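Long-range contact in putative branched-chain amino acid ABC transporter (Rhodospirillum rubrum ATCC 11170, PDB 3HUT), which probably binds a branched-chain amino acid or related ligand in the periplasm as the receptor of an ABC transporter: residues L6-Y20 against F67-F80. Sequence-based numbering, arbitrary orientation.
Sequences LLGYELPLTGANAAY and FVDDPRVVGVLGDF
G8 and L77 lie at the middle of two neighbouring parallel strands, 6-11 and 73-78. L77 N donates to G8 O, and G8 N donates to G75 O at 2.8 Å. V74 N to L6 O, E10 N to L77 O and D79 N to E10 O extend the ladder to both ends.

On one face of the sheet, L77 CB sits over the centre of the Y9 ring, 3.5 Å from the ring centroid, a CH-pi contact. Y9 CG is anti to the backbone N (chi1 -160°), which lays the ring across L77. F24 and A28 of helix 18-37 also touch Y9. On the other face, G8 CA packs over the rim of the F67 ring, 3.7 Å from F67 CZ.

E10 and D79 meet on the F67 side. E10 OE1 is 2.5 Å from D79 OD2, with the carboxylate planes 81° apart. Y92 OH is hydrogen-bonded to E10 OE2, and S53 OG to D79 OD1. D79 OD1 also accepts from F80 N through its anti lone pair.

Beyond the strand ends, F80 and Y20 form an offset stack, with centroids 4.3 Å apart and planes 9° apart. P12 CG and CD pack on F80 CB. F278 meets the Y20 ring edge-to-face.

The parallel strand order 46-52, 5-11, 73-78, 99-101, 116-118 (2-1-3-4-5) is that of a type I periplasmic binding protein lobe, and this contact joins the second strand, 5-11, to the middle one, 73-78. Two carboxylate oxygens this close suggest that one of the acids probably carries a proton.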
loop_
_atom_site.group_PDB
_atom_site.type_symbol
_atom_site.label_atom_id
_atom_site.label_comp_id
_atom_site.label_asym_id
_atom_site.label_seq_id
_atom_site.Cartn_x
_atom_site.Cartn_y
_atom_site.Cartn_z
ATOM N N LEU A 6 -1.786 2.116 26.533
ATOM C CA LEU A 6 -2.416 1.058 25.753
ATOM C C LEU A 6 -2.964 1.443 24.389
ATOM O O LEU A 6 -3.644 2.457 24.239
ATOM C CB LEU A 6 -3.566 0.436 26.547
ATOM C CG LEU A 6 -3.386 -0.923 27.219
ATOM C CD1 LEU A 6 -2.309 -0.835 28.288
ATOM C CD2 LEU A 6 -4.718 -1.359 27.824
ATOM N N LEU A 7 -2.671 0.598 23.407
ATOM C CA LEU A 7 -3.171 0.761 22.049
ATOM C C LEU A 7 -3.904 -0.538 21.738
ATOM O O LEU A 7 -3.473 -1.611 22.160
ATOM C CB LEU A 7 -2.026 0.933 21.045
ATOM C CG LEU A 7 -1.182 2.206 21.136
ATOM C CD1 LEU A 7 -0.042 2.106 20.134
ATOM C CD2 LEU A 7 -2.046 3.430 20.852
ATOM N N GLY A 8 -5.016 -0.448 21.023
ATOM C CA GLY A 8 -5.735 -1.656 20.671
ATOM C C GLY A 8 -5.343 -2.022 19.256
ATOM O O GLY A 8 -4.897 -1.166 18.499
ATOM N N TYR A 9 -5.464 -3.292 18.898
ATOM C CA TYR A 9 -5.149 -3.704 17.541
ATOM C C TYR A 9 -6.113 -4.813 17.155
ATOM O O TYR A 9 -6.035 -5.920 17.684
ATOM C CB TYR A 9 -3.699 -4.202 17.445
ATOM C CG TYR A 9 -3.121 -4.214 16.037
ATOM C CD1 TYR A 9 -1.741 -4.116 15.831
ATOM C CD2 TYR A 9 -3.946 -4.308 14.913
ATOM C CE1 TYR A 9 -1.197 -4.100 14.542
ATOM C CE2 TYR A 9 -3.412 -4.295 13.622
ATOM C CZ TYR A 9 -2.037 -4.187 13.446
ATOM O OH TYR A 9 -1.506 -4.141 12.175
ATOM N N GLU A 10 -7.053 -4.500 16.268
ATOM C CA GLU A 10 -7.994 -5.506 15.806
ATOM C C GLU A 10 -7.456 -6.016 14.474
ATOM O O GLU A 10 -7.110 -5.228 13.590
ATOM C CB GLU A 10 -9.404 -4.924 15.638
ATOM C CG GLU A 10 -9.500 -3.674 14.768
ATOM C CD GLU A 10 -10.942 -3.251 14.533
ATOM O OE1 GLU A 10 -11.625 -3.890 13.706
ATOM O OE2 GLU A 10 -11.400 -2.286 15.187
ATOM N N LEU A 11 -7.365 -7.336 14.354
ATOM C CA LEU A 11 -6.854 -7.981 13.150
ATOM C C LEU A 11 -7.352 -9.422 13.053
ATOM O O LEU A 11 -7.724 -10.035 14.058
ATOM C CB LEU A 11 -5.318 -7.964 13.147
ATOM C CG LEU A 11 -4.552 -8.196 14.457
ATOM C CD1 LEU A 11 -5.170 -9.320 15.260
ATOM C CD2 LEU A 11 -3.096 -8.500 14.145
ATOM N N PRO A 12 -7.372 -9.977 11.835
ATOM C CA PRO A 12 -7.835 -11.352 11.625
ATOM C C PRO A 12 -6.804 -12.434 11.936
ATOM O O PRO A 12 -5.798 -12.557 11.243
ATOM C CB PRO A 12 -8.256 -11.343 10.159
ATOM C CG PRO A 12 -7.270 -10.402 9.538
ATOM C CD PRO A 12 -7.190 -9.274 10.550
ATOM N N LEU A 13 -7.067 -13.216 12.985
ATOM C CA LEU A 13 -6.179 -14.306 13.381
ATOM C C LEU A 13 -6.851 -15.654 13.134
ATOM O O LEU A 13 -6.258 -16.710 13.344
ATOM C CB LEU A 13 -5.782 -14.174 14.849
ATOM C CG LEU A 13 -4.903 -12.951 15.135
ATOM C CD1 LEU A 13 -4.581 -12.877 16.617
ATOM C CD2 LEU A 13 -3.618 -13.035 14.300
ATOM N N THR A 14 -8.104 -15.606 12.702
ATOM C CA THR A 14 -8.839 -16.814 12.382
ATOM C C THR A 14 -9.641 -16.483 11.134
ATOM O O THR A 14 -9.969 -15.321 10.892
ATOM C CB THR A 14 -9.770 -17.272 13.554
ATOM O OG1 THR A 14 -10.679 -16.229 13.907
ATOM C CG2 THR A 14 -8.941 -17.636 14.772
ATOM N N GLY A 15 -9.922 -17.491 10.319
ATOM C CA GLY A 15 -10.673 -17.239 9.108
ATOM C C GLY A 15 -9.796 -17.252 7.876
ATOM O O GLY A 15 -8.583 -17.461 7.958
ATOM N N ALA A 16 -10.414 -17.010 6.727
ATOM C CA ALA A 16 -9.711 -17.023 5.452
ATOM C C ALA A 16 -8.534 -16.058 5.371
ATOM O O ALA A 16 -7.594 -16.289 4.619
ATOM C CB ALA A 16 -10.693 -16.730 4.325
ATOM N N ASN A 17 -8.585 -14.982 6.148
ATOM C CA ASN A 17 -7.533 -13.970 6.118
ATOM C C ASN A 17 -6.616 -13.947 7.337
ATOM O O ASN A 17 -5.969 -12.935 7.613
ATOM C CB ASN A 17 -8.179 -12.593 5.925
ATOM C CG ASN A 17 -8.671 -12.378 4.507
ATOM O OD1 ASN A 17 -9.674 -11.698 4.273
ATOM N ND2 ASN A 17 -7.955 -12.945 3.547
ATOM N N ALA A 18 -6.548 -15.061 8.058
ATOM C CA ALA A 18 -5.712 -15.148 9.254
ATOM C C ALA A 18 -4.226 -14.877 8.994
ATOM O O ALA A 18 -3.541 -14.304 9.838
ATOM C CB ALA A 18 -5.884 -16.524 9.909
ATOM N N ALA A 19 -3.731 -15.289 7.831
ATOM C CA ALA A 19 -2.320 -15.098 7.498
ATOM C C ALA A 19 -1.908 -13.625 7.542
ATOM O O ALA A 19 -0.768 -13.289 7.869
ATOM C CB ALA A 19 -2.022 -15.693 6.117
ATOM N N TYR A 20 -2.841 -12.747 7.211
ATOM C CA TYR A 20 -2.557 -11.324 7.220
ATOM C C TYR A 20 -2.457 -10.811 8.652
ATOM O O TYR A 20 -1.635 -9.947 8.956
ATOM C CB TYR A 20 -3.647 -10.589 6.446
ATOM C CG TYR A 20 -3.699 -11.023 5.003
ATOM C CD1 TYR A 20 -2.628 -10.775 4.148
ATOM C CD2 TYR A 20 -4.803 -11.707 4.496
ATOM C CE1 TYR A 20 -2.652 -11.194 2.822
ATOM C CE2 TYR A 20 -4.839 -12.133 3.168
ATOM C CZ TYR A 20 -3.758 -11.872 2.338
ATOM O OH TYR A 20 -3.781 -12.280 1.024
ATOM N N PHE A 67 -12.950 -1.634 22.988
ATOM C CA PHE A 67 -11.813 -0.722 23.074
ATOM C C PHE A 67 -12.261 0.661 23.541
ATOM O O PHE A 67 -11.578 1.315 24.331
ATOM C CB PHE A 67 -11.118 -0.575 21.717
ATOM C CG PHE A 67 -10.284 -1.764 21.317
ATOM C CD1 PHE A 67 -9.671 -2.565 22.273
ATOM C CD2 PHE A 67 -10.064 -2.042 19.969
ATOM C CE1 PHE A 67 -8.848 -3.628 21.891
ATOM C CE2 PHE A 67 -9.244 -3.100 19.578
ATOM C CZ PHE A 67 -8.635 -3.894 20.537
ATOM N N VAL A 68 -13.405 1.109 23.034
ATOM C CA VAL A 68 -13.944 2.416 23.396
ATOM C C VAL A 68 -14.256 2.463 24.891
ATOM O O VAL A 68 -13.986 3.458 25.566
ATOM C CB VAL A 68 -15.227 2.725 22.576
ATOM C CG1 VAL A 68 -15.955 3.951 23.153
ATOM C CG2 VAL A 68 -14.852 2.977 21.117
ATOM N N ASP A 69 -14.803 1.365 25.403
ATOM C CA ASP A 69 -15.163 1.256 26.812
ATOM C C ASP A 69 -13.983 1.126 27.768
ATOM O O ASP A 69 -14.154 1.262 28.979
ATOM C CB ASP A 69 -16.117 0.077 27.018
ATOM C CG ASP A 69 -17.568 0.501 27.018
ATOM O OD1 ASP A 69 -17.968 1.227 27.953
ATOM O OD2 ASP A 69 -18.307 0.115 26.089
ATOM N N ASP A 70 -12.794 0.846 27.239
ATOM C CA ASP A 70 -11.608 0.734 28.084
ATOM C C ASP A 70 -10.848 2.057 28.009
ATOM O O ASP A 70 -10.127 2.313 27.046
ATOM C CB ASP A 70 -10.698 -0.399 27.606
ATOM C CG ASP A 70 -9.535 -0.644 28.550
ATOM O OD1 ASP A 70 -9.172 0.279 29.311
ATOM O OD2 ASP A 70 -8.972 -1.759 28.523
ATOM N N PRO A 71 -10.993 2.911 29.035
ATOM C CA PRO A 71 -10.321 4.215 29.076
ATOM C C PRO A 71 -8.807 4.193 28.862
ATOM O O PRO A 71 -8.214 5.217 28.523
ATOM C CB PRO A 71 -10.711 4.757 30.451
ATOM C CG PRO A 71 -10.867 3.510 31.264
ATOM C CD PRO A 71 -11.640 2.624 30.326
ATOM N N ARG A 72 -8.175 3.040 29.050
ATOM C CA ARG A 72 -6.729 2.968 28.858
ATOM C C ARG A 72 -6.345 2.973 27.380
ATOM O O ARG A 72 -5.267 3.431 27.016
ATOM C CB ARG A 72 -6.164 1.719 29.527
ATOM C CG ARG A 72 -6.465 1.636 31.013
ATOM C CD ARG A 72 -5.706 0.493 31.653
ATOM N NE ARG A 72 -5.905 -0.768 30.946
ATOM C CZ ARG A 72 -7.068 -1.406 30.850
ATOM N NH1 ARG A 72 -8.155 -0.900 31.420
ATOM N NH2 ARG A 72 -7.140 -2.560 30.195
ATOM N N VAL A 73 -7.233 2.464 26.534
ATOM C CA VAL A 73 -6.970 2.407 25.102
ATOM C C VAL A 73 -7.106 3.803 24.499
ATOM O O VAL A 73 -8.207 4.342 24.409
ATOM C CB VAL A 73 -7.958 1.454 24.411
ATOM C CG1 VAL A 73 -7.651 1.381 22.923
ATOM C CG2 VAL A 73 -7.878 0.065 25.057
ATOM N N VAL A 74 -5.988 4.389 24.085
ATOM C CA VAL A 74 -6.016 5.735 23.527
ATOM C C VAL A 74 -6.049 5.774 22.005
ATOM O O VAL A 74 -6.285 6.825 21.405
ATOM C CB VAL A 74 -4.808 6.558 24.026
ATOM C CG1 VAL A 74 -4.891 6.728 25.535
ATOM C CG2 VAL A 74 -3.509 5.866 23.646
ATOM N N GLY A 75 -5.813 4.626 21.384
ATOM C CA GLY A 75 -5.822 4.560 19.939
ATOM C C GLY A 75 -5.961 3.120 19.506
ATOM O O GLY A 75 -5.631 2.207 20.260
ATOM N N VAL A 76 -6.450 2.905 18.294
ATOM C CA VAL A 76 -6.616 1.549 17.800
ATOM C C VAL A 76 -5.938 1.358 16.449
ATOM O O VAL A 76 -6.160 2.147 15.527
ATOM C CB VAL A 76 -8.116 1.190 17.632
ATOM C CG1 VAL A 76 -8.258 -0.165 16.934
ATOM C CG2 VAL A 76 -8.801 1.152 18.990
ATOM N N LEU A 77 -5.099 0.326 16.341
ATOM C CA LEU A 77 -4.449 -0.009 15.078
ATOM C C LEU A 77 -5.561 -0.838 14.500
ATOM O O LEU A 77 -6.065 -1.756 15.148
ATOM C CB LEU A 77 -3.196 -0.819 15.329
ATOM C CG LEU A 77 -2.137 0.178 15.779
ATOM C CD1 LEU A 77 -1.021 -0.537 16.484
ATOM C CD2 LEU A 77 -1.646 0.950 14.554
ATOM N N GLY A 78 -5.941 -0.569 13.264
ATOM C CA GLY A 78 -7.130 -1.250 12.824
ATOM C C GLY A 78 -7.532 -1.958 11.577
ATOM O O GLY A 78 -7.979 -1.389 10.601
ATOM N N ASP A 79 -7.505 -3.264 11.707
ATOM C CA ASP A 79 -7.929 -4.164 10.671
ATOM C C ASP A 79 -7.523 -4.149 9.234
ATOM O O ASP A 79 -7.301 -3.142 8.585
ATOM C CB ASP A 79 -9.445 -4.313 10.754
ATOM C CG ASP A 79 -9.852 -5.652 11.371
ATOM O OD1 ASP A 79 -9.429 -6.684 10.810
ATOM O OD2 ASP A 79 -10.577 -5.690 12.400
ATOM N N PHE A 80 -7.432 -5.379 8.784
ATOM C CA PHE A 80 -7.028 -5.764 7.471
ATOM C C PHE A 80 -7.863 -5.293 6.278
ATOM O O PHE A 80 -7.368 -4.572 5.412
ATOM C CB PHE A 80 -6.949 -7.271 7.489
ATOM C CG PHE A 80 -6.613 -7.832 6.207
ATOM C CD1 PHE A 80 -5.358 -7.613 5.682
ATOM C CD2 PHE A 80 -7.567 -8.511 5.468
ATOM C CE1 PHE A 80 -5.045 -8.053 4.426
ATOM C CE2 PHE A 80 -7.269 -8.959 4.207
ATOM C CZ PHE A 80 -6.004 -8.729 3.679
HETATM O O HOH W 1 -3.113 4.210 28.334
#